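Local coordinates for protein histone-lysine N-methyltransferase SETMAR (Homo sapiens, PDB 3BO5) that methylates histone H3 on a lysine through its SET domain, which is fused to a DNA-binding mariner transposase part, and takes part in DNA double-strand break repair, at residues L140-E154 with L231-L245. The protein carries 2 engineered substitutions. Residues are numbered along the deposited sequence; the frame is centred on the assembly and turned at random.
Sequences LRTLEFIPKGRFVCE and LALFAAKDIVPEEEL
Phe-151 turns the edge of its ring to the face of Phe-234 in a T-shaped pair, centroids 5.7 Å apart and planes at 66°. With CG of Phe-151 trans to the main-chain nitrogen (chi1 171°), the ring lies along the neighbouring strand, its CE1 3.9 Å from CB of Ala-232. Phe-234 meanwhile brings CD1 to 3.4 Å from O of Gly-149, which lies at the ring edge. Replacing Phe-234 by an alanine would probably leave the edge of Phe-151 without its aromatic face and open a gap beside Gly-149. Next along, a classic beta bulge sets Val-152 and Cys-153 together opposite Leu-233: N of Val-152 hydrogen-bonds O of Leu-233 at 2.8 Å, while the hydrogen bond from Cys-153 N to the same oxygen is weak. The bulge aims Val-152 at the partner segment, where its CG1 meets CD1 of Leu-245 tip to tip. In the loop joining strand 140-142 to strand 151-154, Ile-146 packs CG2 on CB of Ala-235, 3.8 Å away, and exchanges two backbone hydrogen bonds with Ile-239. Asp-238 presents OD1, by its anti lone pair, to N of Lys-148 at 2.8 Å; the CG of Asp-238 lies 3.5 Å from CZ of Phe-145, ring and carboxylate planes 62° apart. Apolar packing and backbone hydrogen bonds thus join two SET-domain chain reversals, while Glu-244, salt-bridged through OE1 to Lys-136 and hydrogen-bonded at OE2 by Asn-210, links them to the S-adenosylmethionine site.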
loop_
_atom_site.group_PDB
_atom_site.type_symbol
_atom_site.label_atom_id
_atom_site.label_comp_id
_atom_site.label_asym_id
_atom_site.label_seq_id
_atom_site.Cartn_x
_atom_site.Cartn_y
_atom_site.Cartn_z
ATOM N N LEU A 140 12.147 0.334 -4.219
ATOM C CA LEU A 140 12.200 -0.220 -2.827
ATOM C C LEU A 140 12.542 -1.676 -2.972
ATOM O O LEU A 140 11.920 -2.418 -3.765
ATOM C CB LEU A 140 10.854 -0.039 -2.146
ATOM C CG LEU A 140 10.887 -0.302 -0.637
ATOM C CD1 LEU A 140 11.648 0.822 0.021
ATOM C CD2 LEU A 140 9.448 -0.366 -0.101
ATOM N N ARG A 141 13.516 -2.111 -2.162
ATOM C CA ARG A 141 13.775 -3.548 -2.113
ATOM C C ARG A 141 13.838 -4.009 -0.662
ATOM O O ARG A 141 13.970 -3.225 0.225
ATOM C CB ARG A 141 15.060 -3.942 -2.893
ATOM C CG ARG A 141 16.330 -3.343 -2.287
ATOM C CD ARG A 141 17.529 -3.719 -3.185
ATOM N NE ARG A 141 18.684 -2.899 -2.830
ATOM C CZ ARG A 141 19.769 -2.809 -3.614
ATOM N NH1 ARG A 141 19.798 -3.497 -4.776
ATOM N NH2 ARG A 141 20.811 -2.082 -3.267
ATOM N N THR A 142 13.650 -5.304 -0.497
ATOM C CA THR A 142 13.814 -5.857 0.829
ATOM C C THR A 142 15.287 -6.253 1.037
ATOM O O THR A 142 15.969 -6.736 0.115
ATOM C CB THR A 142 12.880 -7.027 1.042
ATOM O OG1 THR A 142 13.078 -7.504 2.372
ATOM C CG2 THR A 142 13.113 -8.190 0.069
ATOM N N LEU A 143 15.760 -6.083 2.260
ATOM C CA LEU A 143 17.101 -6.579 2.570
ATOM C C LEU A 143 17.012 -7.902 3.256
ATOM O O LEU A 143 18.072 -8.455 3.659
ATOM C CB LEU A 143 17.841 -5.608 3.503
ATOM C CG LEU A 143 18.063 -4.237 2.934
ATOM C CD1 LEU A 143 18.705 -3.255 3.952
ATOM C CD2 LEU A 143 18.825 -4.316 1.647
ATOM N N GLU A 144 15.824 -8.432 3.382
ATOM C CA GLU A 144 15.673 -9.758 3.968
ATOM C C GLU A 144 14.569 -10.590 3.394
ATOM O O GLU A 144 13.696 -10.099 2.678
ATOM C CB GLU A 144 15.498 -9.630 5.447
ATOM C CG GLU A 144 14.442 -8.733 5.882
ATOM C CD GLU A 144 14.423 -8.578 7.421
ATOM O OE1 GLU A 144 14.381 -7.442 7.915
ATOM O OE2 GLU A 144 14.567 -9.610 8.137
ATOM N N PHE A 145 14.607 -11.895 3.668
ATOM C CA PHE A 145 13.633 -12.773 3.117
ATOM C C PHE A 145 12.234 -12.396 3.617
ATOM O O PHE A 145 12.048 -12.219 4.803
ATOM C CB PHE A 145 13.918 -14.203 3.571
ATOM C CG PHE A 145 13.111 -15.211 2.865
ATOM C CD1 PHE A 145 13.469 -15.644 1.583
ATOM C CD2 PHE A 145 12.030 -15.787 3.477
ATOM C CE1 PHE A 145 12.692 -16.594 0.924
ATOM C CE2 PHE A 145 11.272 -16.779 2.825
ATOM C CZ PHE A 145 11.594 -17.161 1.546
ATOM N N ILE A 146 11.254 -12.347 2.715
ATOM C CA ILE A 146 9.871 -12.168 3.121
ATOM C C ILE A 146 9.024 -13.368 2.663
ATOM O O ILE A 146 8.832 -13.583 1.494
ATOM C CB ILE A 146 9.310 -10.885 2.478
ATOM C CG1 ILE A 146 10.122 -9.672 2.924
ATOM C CG2 ILE A 146 7.776 -10.716 2.942
ATOM C CD1 ILE A 146 9.709 -8.352 2.221
ATOM N N PRO A 147 8.486 -14.126 3.607
ATOM C CA PRO A 147 7.588 -15.233 3.269
ATOM C C PRO A 147 6.353 -14.775 2.559
ATOM O O PRO A 147 5.774 -13.741 2.898
ATOM C CB PRO A 147 7.209 -15.817 4.655
ATOM C CG PRO A 147 8.404 -15.455 5.535
ATOM C CD PRO A 147 8.721 -14.014 5.056
ATOM N N LYS A 148 5.907 -15.584 1.621
ATOM C CA LYS A 148 4.644 -15.391 0.917
ATOM C C LYS A 148 3.531 -15.107 1.888
ATOM O O LYS A 148 3.353 -15.809 2.867
ATOM C CB LYS A 148 4.297 -16.667 0.195
ATOM C CG LYS A 148 3.017 -16.610 -0.594
ATOM C CD LYS A 148 2.822 -17.863 -1.465
ATOM C CE LYS A 148 1.515 -17.749 -2.198
ATOM N NZ LYS A 148 1.355 -18.803 -3.243
ATOM N N GLY A 149 2.774 -14.055 1.595
ATOM C CA GLY A 149 1.630 -13.717 2.387
ATOM C C GLY A 149 1.873 -12.682 3.447
ATOM O O GLY A 149 0.922 -12.115 3.967
ATOM N N ARG A 150 3.117 -12.420 3.782
ATOM C CA ARG A 150 3.439 -11.489 4.853
ATOM C C ARG A 150 3.174 -10.035 4.440
ATOM O O ARG A 150 3.329 -9.651 3.261
ATOM C CB ARG A 150 4.899 -11.643 5.269
ATOM C CG ARG A 150 5.063 -12.915 6.145
ATOM C CD ARG A 150 4.402 -12.836 7.555
ATOM N NE ARG A 150 5.006 -11.789 8.361
ATOM C CZ ARG A 150 6.219 -11.811 8.917
ATOM N NH1 ARG A 150 6.912 -12.945 8.888
ATOM N NH2 ARG A 150 6.708 -10.730 9.537
ATOM N N PHE A 151 2.711 -9.225 5.405
ATOM C CA PHE A 151 2.485 -7.808 5.139
ATOM C C PHE A 151 3.812 -7.158 4.925
ATOM O O PHE A 151 4.749 -7.313 5.719
ATOM C CB PHE A 151 1.805 -7.170 6.390
ATOM C CG PHE A 151 1.721 -5.668 6.310
ATOM C CD1 PHE A 151 0.897 -5.089 5.311
ATOM C CD2 PHE A 151 2.447 -4.870 7.189
ATOM C CE1 PHE A 151 0.811 -3.618 5.203
ATOM C CE2 PHE A 151 2.392 -3.459 7.067
ATOM C CZ PHE A 151 1.551 -2.841 6.094
ATOM N N VAL A 152 3.857 -6.348 3.891
ATOM C CA VAL A 152 5.087 -5.678 3.518
ATOM C C VAL A 152 5.051 -4.184 3.892
ATOM O O VAL A 152 5.790 -3.722 4.739
ATOM C CB VAL A 152 5.362 -5.886 2.032
ATOM C CG1 VAL A 152 6.567 -5.070 1.565
ATOM C CG2 VAL A 152 5.737 -7.393 1.856
ATOM N N CYS A 153 4.112 -3.462 3.282
ATOM C CA CYS A 153 3.969 -2.056 3.672
ATOM C C CYS A 153 2.647 -1.519 3.145
ATOM O O CYS A 153 2.035 -2.125 2.285
ATOM C CB CYS A 153 5.145 -1.182 3.179
ATOM S SG CYS A 153 5.217 -1.071 1.377
ATOM N N GLU A 154 2.219 -0.389 3.714
ATOM C CA GLU A 154 1.094 0.356 3.070
ATOM C C GLU A 154 1.579 1.227 1.948
ATOM O O GLU A 154 2.739 1.525 1.792
ATOM C CB GLU A 154 0.411 1.320 4.073
ATOM C CG GLU A 154 -0.307 0.620 5.127
ATOM C CD GLU A 154 -0.971 1.621 6.091
ATOM O OE1 GLU A 154 -0.930 1.339 7.292
ATOM O OE2 GLU A 154 -1.518 2.697 5.643
ATOM N N LEU A 231 -4.072 0.787 2.185
ATOM C CA LEU A 231 -3.761 0.126 0.911
ATOM C C LEU A 231 -2.571 -0.741 1.225
ATOM O O LEU A 231 -1.434 -0.314 1.198
ATOM C CB LEU A 231 -3.397 1.177 -0.156
ATOM C CG LEU A 231 -4.538 2.164 -0.463
ATOM C CD1 LEU A 231 -4.131 2.975 -1.709
ATOM C CD2 LEU A 231 -5.906 1.535 -0.563
ATOM N N ALA A 232 -2.896 -1.967 1.609
ATOM C CA ALA A 232 -1.878 -2.824 2.268
ATOM C C ALA A 232 -1.250 -3.740 1.252
ATOM O O ALA A 232 -1.987 -4.466 0.588
ATOM C CB ALA A 232 -2.583 -3.629 3.356
ATOM N N LEU A 233 0.083 -3.756 1.152
ATOM C CA LEU A 233 0.760 -4.613 0.122
ATOM C C LEU A 233 1.290 -5.806 0.905
ATOM O O LEU A 233 1.962 -5.651 1.940
ATOM C CB LEU A 233 1.969 -3.915 -0.511
ATOM C CG LEU A 233 1.339 -2.831 -1.402
ATOM C CD1 LEU A 233 1.689 -1.404 -1.131
ATOM C CD2 LEU A 233 1.166 -3.262 -2.824
ATOM N N PHE A 234 0.875 -6.983 0.400
ATOM C CA PHE A 234 1.353 -8.278 0.960
ATOM C C PHE A 234 2.193 -8.994 -0.046
ATOM O O PHE A 234 1.996 -8.851 -1.257
ATOM C CB PHE A 234 0.141 -9.177 1.326
ATOM C CG PHE A 234 -0.719 -8.634 2.447
ATOM C CD1 PHE A 234 -0.523 -9.049 3.744
ATOM C CD2 PHE A 234 -1.755 -7.754 2.142
ATOM C CE1 PHE A 234 -1.343 -8.555 4.767
ATOM C CE2 PHE A 234 -2.536 -7.200 3.166
ATOM C CZ PHE A 234 -2.356 -7.593 4.440
ATOM N N ALA A 235 3.155 -9.784 0.447
ATOM C CA ALA A 235 3.961 -10.552 -0.506
ATOM C C ALA A 235 3.104 -11.598 -1.196
ATOM O O ALA A 235 2.446 -12.396 -0.513
ATOM C CB ALA A 235 5.122 -11.238 0.261
ATOM N N ALA A 236 3.146 -11.607 -2.542
ATOM C CA ALA A 236 2.337 -12.538 -3.335
ATOM C C ALA A 236 3.074 -13.900 -3.502
ATOM O O ALA A 236 2.500 -14.922 -3.977
ATOM C CB ALA A 236 2.057 -11.952 -4.673
ATOM N N LYS A 237 4.344 -13.866 -3.180
ATOM C CA LYS A 237 5.262 -15.022 -3.319
ATOM C C LYS A 237 6.399 -14.834 -2.324
ATOM O O LYS A 237 6.533 -13.754 -1.757
ATOM C CB LYS A 237 5.788 -15.159 -4.756
ATOM C CG LYS A 237 6.409 -13.903 -5.318
ATOM C CD LYS A 237 6.401 -13.945 -6.885
ATOM C CE LYS A 237 5.150 -13.315 -7.550
ATOM N NZ LYS A 237 5.230 -13.608 -9.054
ATOM N N ASP A 238 7.255 -15.822 -2.101
ATOM C CA ASP A 238 8.416 -15.563 -1.273
ATOM C C ASP A 238 9.325 -14.556 -2.002
ATOM O O ASP A 238 9.573 -14.706 -3.229
ATOM C CB ASP A 238 9.236 -16.850 -1.094
ATOM C CG ASP A 238 8.588 -17.856 -0.166
ATOM O OD1 ASP A 238 7.600 -17.552 0.569
ATOM O OD2 ASP A 238 9.059 -19.038 -0.175
ATOM N N ILE A 239 9.769 -13.564 -1.276
ATOM C CA ILE A 239 10.651 -12.510 -1.850
ATOM C C ILE A 239 12.007 -12.629 -1.151
ATOM O O ILE A 239 12.092 -12.727 0.063
ATOM C CB ILE A 239 10.013 -11.144 -1.526
ATOM C CG1 ILE A 239 8.610 -11.123 -2.175
ATOM C CG2 ILE A 239 10.954 -10.015 -2.001
ATOM C CD1 ILE A 239 7.757 -9.901 -1.778
ATOM N N VAL A 240 13.066 -12.634 -1.953
ATOM C CA VAL A 240 14.353 -12.974 -1.393
ATOM C C VAL A 240 15.116 -11.733 -1.039
ATOM O O VAL A 240 14.774 -10.630 -1.499
ATOM C CB VAL A 240 15.154 -13.838 -2.428
ATOM C CG1 VAL A 240 14.366 -15.061 -2.714
ATOM C CG2 VAL A 240 15.567 -13.035 -3.715
ATOM N N PRO A 241 16.199 -11.847 -0.248
ATOM C CA PRO A 241 16.930 -10.648 0.061
ATOM C C PRO A 241 17.420 -9.903 -1.192
ATOM O O PRO A 241 17.877 -10.513 -2.160
ATOM C CB PRO A 241 18.113 -11.161 0.907
ATOM C CG PRO A 241 17.520 -12.442 1.550
ATOM C CD PRO A 241 16.746 -13.061 0.408
ATOM N N GLU A 242 17.291 -8.581 -1.139
ATOM C CA GLU A 242 17.700 -7.661 -2.217
ATOM C C GLU A 242 16.730 -7.658 -3.394
ATOM O O GLU A 242 16.954 -6.883 -4.337
ATOM C CB GLU A 242 19.141 -7.858 -2.717
ATOM C CG GLU A 242 20.149 -7.479 -1.631
ATOM C CD GLU A 242 21.652 -7.620 -2.030
ATOM O OE1 GLU A 242 21.969 -7.819 -3.200
ATOM O OE2 GLU A 242 22.500 -7.607 -1.117
ATOM N N GLU A 243 15.669 -8.428 -3.304
ATOM C CA GLU A 243 14.718 -8.485 -4.401
ATOM C C GLU A 243 13.960 -7.170 -4.335
ATOM O O GLU A 243 13.413 -6.785 -3.267
ATOM C CB GLU A 243 13.704 -9.634 -4.244
ATOM C CG GLU A 243 12.843 -9.793 -5.482
ATOM C CD GLU A 243 12.012 -11.039 -5.450
ATOM O OE1 GLU A 243 12.435 -12.015 -4.778
ATOM O OE2 GLU A 243 10.947 -11.093 -6.126
ATOM N N GLU A 244 13.821 -6.576 -5.503
ATOM C CA GLU A 244 13.008 -5.349 -5.600
ATOM C C GLU A 244 11.528 -5.659 -5.421
ATOM O O GLU A 244 11.029 -6.712 -5.863
ATOM C CB GLU A 244 13.151 -4.693 -6.954
ATOM C CG GLU A 244 12.254 -3.421 -7.105
ATOM C CD GLU A 244 12.575 -2.612 -8.353
ATOM O OE1 GLU A 244 13.300 -3.133 -9.271
ATOM O OE2 GLU A 244 12.074 -1.451 -8.464
ATOM N N LEU A 245 10.853 -4.762 -4.693
ATOM C CA LEU A 245 9.420 -4.941 -4.352
ATOM C C LEU A 245 8.613 -4.174 -5.408
ATOM O O LEU A 245 8.996 -3.024 -5.741
ATOM C CB LEU A 245 9.163 -4.344 -2.974
ATOM C CG LEU A 245 9.945 -5.076 -1.867
ATOM C CD1 LEU A 245 9.888 -4.254 -0.601
ATOM C CD2 LEU A 245 9.359 -6.463 -1.608
HETATM O O HOH W 1 10.442 -0.830 -6.335
HETATM O O HOH W 2 18.193 -5.470 -6.131
HETATM O O HOH W 3 2.519 -17.253 -5.634
HETATM O O HOH W 4 -2.505 2.809 3.185
#